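PDB 5V4T: hypothetic aldehyde deformylating oxygenase from Sulfolobus tokodaii, which is a ferritin-like iron protein that probably acts as an oxidoreductase and has aldehyde deformylating oxygenase activity. Local coordinates for residues I16-A21 / T74-P79; D87-D92 / T104-I109. One frame throughout, in Å; residues are numbered along the deposited sequence.

Contact 1: residues I16-A21 / T74-P79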
# COMPACT_ATOMS: atom_id res chain seq x y z
N ILE A 16 1.57 8.97 -11.71
CA ILE A 16 2.61 8.42 -10.85
C ILE A 16 2.61 9.08 -9.49
O ILE A 16 2.74 8.43 -8.44
CB ILE A 16 4.01 8.54 -11.52
CG1 ILE A 16 4.06 7.66 -12.78
CG2 ILE A 16 5.14 8.32 -10.51
CD1 ILE A 16 5.34 7.73 -13.57
N LYS A 17 2.49 10.41 -9.46
CA LYS A 17 2.41 11.08 -8.21
C LYS A 17 1.18 10.69 -7.43
O LYS A 17 1.23 10.59 -6.21
CB LYS A 17 2.39 12.61 -8.40
CG LYS A 17 3.74 13.17 -8.76
CD LYS A 17 3.64 14.69 -8.90
CE LYS A 17 3.48 15.34 -7.54
NZ LYS A 17 3.39 16.84 -7.69
N TYR A 18 0.07 10.49 -8.12
CA TYR A 18 -1.18 10.14 -7.41
C TYR A 18 -1.07 8.80 -6.70
O TYR A 18 -1.37 8.68 -5.49
CB TYR A 18 -2.32 10.09 -8.35
CG TYR A 18 -3.64 9.65 -7.76
CD1 TYR A 18 -4.36 10.50 -6.92
CD2 TYR A 18 -4.12 8.36 -7.97
CE1 TYR A 18 -5.57 10.10 -6.40
CE2 TYR A 18 -5.36 7.97 -7.44
CZ TYR A 18 -6.06 8.87 -6.64
OH TYR A 18 -7.27 8.50 -6.06
N LEU A 19 -0.52 7.85 -7.44
CA LEU A 19 -0.32 6.52 -6.86
C LEU A 19 0.75 6.53 -5.79
O LEU A 19 0.63 5.88 -4.77
CB LEU A 19 0.01 5.49 -7.93
CG LEU A 19 -1.17 5.14 -8.81
CD1 LEU A 19 -0.65 4.38 -10.00
CD2 LEU A 19 -2.26 4.36 -8.04
N SER A 20 1.85 7.25 -6.00
CA SER A 20 2.90 7.35 -5.01
C SER A 20 2.38 7.94 -3.69
O SER A 20 2.81 7.52 -2.61
CB SER A 20 4.08 8.18 -5.51
OG SER A 20 4.63 7.58 -6.65
N ALA A 21 1.44 8.89 -3.78
CA ALA A 21 0.89 9.49 -2.55
C ALA A 21 0.13 8.45 -1.70
O ALA A 21 -0.02 8.65 -0.47
CB ALA A 21 -0.07 10.61 -2.91
N THR A 74 2.65 16.74 -1.70
CA THR A 74 1.69 17.55 -0.92
C THR A 74 0.57 18.10 -1.79
O THR A 74 -0.49 18.39 -1.32
CB THR A 74 2.45 18.66 -0.20
OG1 THR A 74 3.36 19.30 -1.12
CG2 THR A 74 3.25 18.07 0.92
N THR A 75 0.78 18.15 -3.10
CA THR A 75 -0.27 18.58 -4.03
C THR A 75 -1.38 17.53 -4.20
O THR A 75 -2.41 17.79 -4.84
CB THR A 75 0.31 18.96 -5.42
OG1 THR A 75 0.62 17.78 -6.20
CG2 THR A 75 1.54 19.84 -5.28
N VAL A 76 -1.20 16.32 -3.67
CA VAL A 76 -2.11 15.26 -4.01
C VAL A 76 -3.12 15.01 -2.93
O VAL A 76 -2.73 14.63 -1.84
CB VAL A 76 -1.36 13.90 -4.23
CG1 VAL A 76 -2.32 12.82 -4.67
CG2 VAL A 76 -0.26 14.05 -5.27
N ARG A 77 -4.39 15.07 -3.31
CA ARG A 77 -5.51 14.74 -2.42
C ARG A 77 -5.78 13.23 -2.48
O ARG A 77 -6.02 12.69 -3.56
CB ARG A 77 -6.77 15.52 -2.79
CG ARG A 77 -8.02 15.19 -1.99
CD ARG A 77 -9.15 16.20 -2.27
NE ARG A 77 -8.71 17.58 -1.98
CZ ARG A 77 -8.85 18.22 -0.82
NH1 ARG A 77 -9.44 17.64 0.22
NH2 ARG A 77 -8.39 19.46 -0.69
N LEU A 78 -5.77 12.58 -1.32
CA LEU A 78 -6.14 11.16 -1.21
C LEU A 78 -7.63 10.98 -1.22
O LEU A 78 -8.36 11.80 -0.64
CB LEU A 78 -5.55 10.55 0.05
CG LEU A 78 -4.05 10.20 0.10
CD1 LEU A 78 -3.69 9.21 -1.01
CD2 LEU A 78 -3.13 11.41 0.05
N PRO A 79 -8.11 9.88 -1.82
CA PRO A 79 -9.54 9.69 -1.84
C PRO A 79 -10.19 9.34 -0.47
O PRO A 79 -9.53 8.84 0.46
CB PRO A 79 -9.72 8.60 -2.86
CG PRO A 79 -8.48 7.78 -2.74
CD PRO A 79 -7.41 8.79 -2.51
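The ring of Tyr18 meets the loop 74-79 at its edge and at oblique angles: the carbonyl oxygen of Arg77 lies near the ring plane, 3.9 Å from Tyr18 CE1, while Val76 CG1 comes in obliquely, 3.8 Å from CD1. At the far end the phenol oxygen rests against the pyrrolidine of Pro79, with OH 3.6 Å from CD. Tyrosine suits the place because its length lets one side chain meet Val76, the Arg77 carbonyl and Pro79; CG lies anti to the backbone N (chi1 176°), which carries the ring to the loop. His22 of the same helix makes an edge-to-face contact with this ring. Val76 is the loop's main apolar contact with the helix, its CB directed toward it. Its CG1 touches Ala21 CB at 3.6 Å as well as the tyrosine, and CG2 reaches the backbone oxygen of Lys17 at 3.9 Å. Ala21, with nothing beyond CB, allows the loop this close, and Leu78 sets CD1 3.8 Å from the Ala21 carbonyl oxygen. In this way one flank of helix 10-23 receives the connection between helix 49-67 and helix 80-93 of the ferritin-like helical fold, while Ile16 and Leu19 of the same helix pack on helix 98-128. Pro79, at the N-cap position, ends the extended run just before helix 80-93. At the other end of the loop, Lys17 bends at chi3 (72°) and brings NZ to Thr75 OG1, a long hydrogen bond of 3.3 Å. The ammonium group has its stronger partner in Asp71, through a salt bridge, and also donates to the Pro72 carbonyl. A methionine in its place would probably leave the Asp71 carboxylate without its countercharge and the start of the loop less firmly tied to the helix.

Contact 2: residues D87-D92 / T104-I109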
# COMPACT_ATOMS: atom_id res chain seq x y z
N ASP A 87 -7.89 5.43 8.91
CA ASP A 87 -8.56 5.72 10.21
C ASP A 87 -8.87 4.40 10.92
O ASP A 87 -8.67 4.24 12.12
CB ASP A 87 -9.86 6.50 9.99
CG ASP A 87 -9.62 7.98 9.63
OD1 ASP A 87 -8.46 8.51 9.65
OD2 ASP A 87 -10.66 8.64 9.33
N GLY A 88 -9.35 3.44 10.15
CA GLY A 88 -9.59 2.14 10.63
C GLY A 88 -8.36 1.44 11.19
O GLY A 88 -8.46 0.64 12.14
N LEU A 89 -7.20 1.61 10.56
CA LEU A 89 -6.01 0.96 11.06
C LEU A 89 -5.62 1.50 12.43
O LEU A 89 -5.17 0.75 13.27
CB LEU A 89 -4.87 1.10 10.09
CG LEU A 89 -3.54 0.44 10.37
CD1 LEU A 89 -3.74 -1.05 10.33
CD2 LEU A 89 -2.50 0.93 9.36
N VAL A 90 -5.77 2.79 12.65
CA VAL A 90 -5.51 3.33 13.98
C VAL A 90 -6.40 2.61 15.02
O VAL A 90 -5.92 2.16 16.10
CB VAL A 90 -5.72 4.85 13.99
CG1 VAL A 90 -5.76 5.38 15.43
CG2 VAL A 90 -4.66 5.55 13.18
N GLU A 91 -7.68 2.50 14.73
CA GLU A 91 -8.62 1.74 15.61
C GLU A 91 -8.16 0.30 15.85
O GLU A 91 -8.15 -0.22 16.98
CB GLU A 91 -10.02 1.80 15.00
CG GLU A 91 -10.59 3.21 14.92
CD GLU A 91 -12.01 3.26 14.37
OE1 GLU A 91 -12.53 2.23 13.89
OE2 GLU A 91 -12.57 4.37 14.37
N ASP A 92 -7.73 -0.37 14.79
CA ASP A 92 -7.23 -1.72 14.90
C ASP A 92 -6.03 -1.83 15.82
O ASP A 92 -5.95 -2.79 16.58
CB ASP A 92 -6.92 -2.30 13.52
CG ASP A 92 -8.21 -2.67 12.73
OD1 ASP A 92 -9.32 -2.72 13.37
OD2 ASP A 92 -8.11 -2.88 11.51
N THR A 104 -5.01 -8.51 9.00
CA THR A 104 -5.98 -8.51 7.91
C THR A 104 -6.15 -7.17 7.21
O THR A 104 -6.19 -7.12 5.95
CB THR A 104 -7.32 -9.06 8.46
OG1 THR A 104 -7.68 -8.37 9.65
CG2 THR A 104 -7.17 -10.45 8.77
N ARG A 105 -6.29 -6.09 7.96
CA ARG A 105 -6.47 -4.79 7.33
C ARG A 105 -5.21 -4.32 6.62
O ARG A 105 -5.29 -3.83 5.47
CB ARG A 105 -6.91 -3.71 8.32
CG ARG A 105 -7.02 -2.32 7.70
CD ARG A 105 -7.36 -1.23 8.69
NE ARG A 105 -8.69 -1.43 9.24
CZ ARG A 105 -9.82 -0.88 8.80
NH1 ARG A 105 -9.86 -0.11 7.76
NH2 ARG A 105 -10.99 -1.21 9.42
N PHE A 106 -4.07 -4.52 7.29
CA PHE A 106 -2.82 -3.98 6.74
C PHE A 106 -2.11 -5.04 5.92
O PHE A 106 -2.05 -4.90 4.65
CB PHE A 106 -1.88 -3.46 7.83
CG PHE A 106 -0.73 -2.70 7.24
CD1 PHE A 106 -0.93 -1.43 6.67
CD2 PHE A 106 0.53 -3.24 7.23
CE1 PHE A 106 0.11 -0.77 6.06
CE2 PHE A 106 1.59 -2.55 6.64
CZ PHE A 106 1.37 -1.32 6.04
N HIS A 107 -1.64 -6.13 6.50
CA HIS A 107 -0.86 -7.03 5.68
C HIS A 107 -1.63 -7.60 4.50
O HIS A 107 -1.11 -7.74 3.39
CB HIS A 107 -0.21 -8.11 6.51
CG HIS A 107 0.66 -7.56 7.60
ND1 HIS A 107 0.17 -6.93 8.73
CD2 HIS A 107 2.01 -7.50 7.70
CE1 HIS A 107 1.18 -6.53 9.49
NE2 HIS A 107 2.30 -6.88 8.89
N MET A 108 -2.84 -8.11 4.75
CA MET A 108 -3.58 -8.76 3.67
C MET A 108 -4.19 -7.77 2.69
O MET A 108 -3.94 -7.89 1.52
CB MET A 108 -4.71 -9.68 4.21
CG MET A 108 -4.20 -10.82 5.08
SD MET A 108 -3.10 -12.01 4.29
CE MET A 108 -1.49 -11.51 4.94
N ILE A 109 -4.98 -6.83 3.17
CA ILE A 109 -5.72 -5.96 2.28
C ILE A 109 -4.80 -4.83 1.74
O ILE A 109 -4.81 -4.48 0.58
CB ILE A 109 -7.00 -5.41 2.95
CG1 ILE A 109 -8.09 -6.48 3.05
CG2 ILE A 109 -7.51 -4.13 2.32
CD1 ILE A 109 -8.75 -6.84 1.73
O HOH W 1 -11.47 -2.77 11.80
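Arg105 reaches across to Asp92 with a hydrogen-bonded salt bridge, NE to OD2 at 2.8 Å and an N-H...O angle of 154°. The oxygen sits almost in the guanidinium plane, whereas the nitrogen approaches from above the carboxylate plane; the two planes are 51° apart. A water closes the other side of the pair, donating to Asp92 OD1 at 2.7 Å and accepting from Arg105 NH2. One face of the guanidinium lies flat on the helix backbone, with Gly88 CA 3.5 Å above its centre. Glycine suits this position because a side chain there would project into the guanidinium. The aliphatic part of the arginine is used too: CD packs 3.7 Å from Leu89 CB, and a bend at chi3 turns the charged end back across the backbone. Leu89 continues the apolar strip, with CD2 meeting Phe106 CD1 obliquely at 3.9 Å.

In the next shell, Arg165 of helix 159-179 makes a second salt bridge to Asp92 OD2, so this single oxygen is shared by two arginines, and the carboxylate is likely to stay ionised. Leu35 of helix 34-46 also touches Leu89. The two short helical segments run at 121°, their axes 10.2 Å apart at closest approach, and 104-109 contains a wider pi-type turn. The Phe106 side chain stands about 4 Å from the bound ferric ion and also lies near its ligands Glu57 and Glu111, which makes the leucine-phenylalanine end of this interface part of the surroundings of the metal site in a ferritin-like helical bundle.

From the N terminus, helix 10-23 comes first, and contact 1 brings residues 74-79 back onto it after 52 intervening residues, closing a long excursion that includes helices 34-46 and 49-67 and tying helix 10-23 to the connection between helices 49-67 and 80-93. The chain then enters helix 80-93, turns, and comes back along helix 98-128, where contact 2 closes a much shorter loop of 11 residues and joins these two helices. The two are therefore in series, neither nested nor crossed. The centres of contacts 1 and 2 lie about 20 Å apart and their nearest atoms about 9 Å apart, so they do not touch. Contact 1 is away from the iron, while contact 2 borders its site.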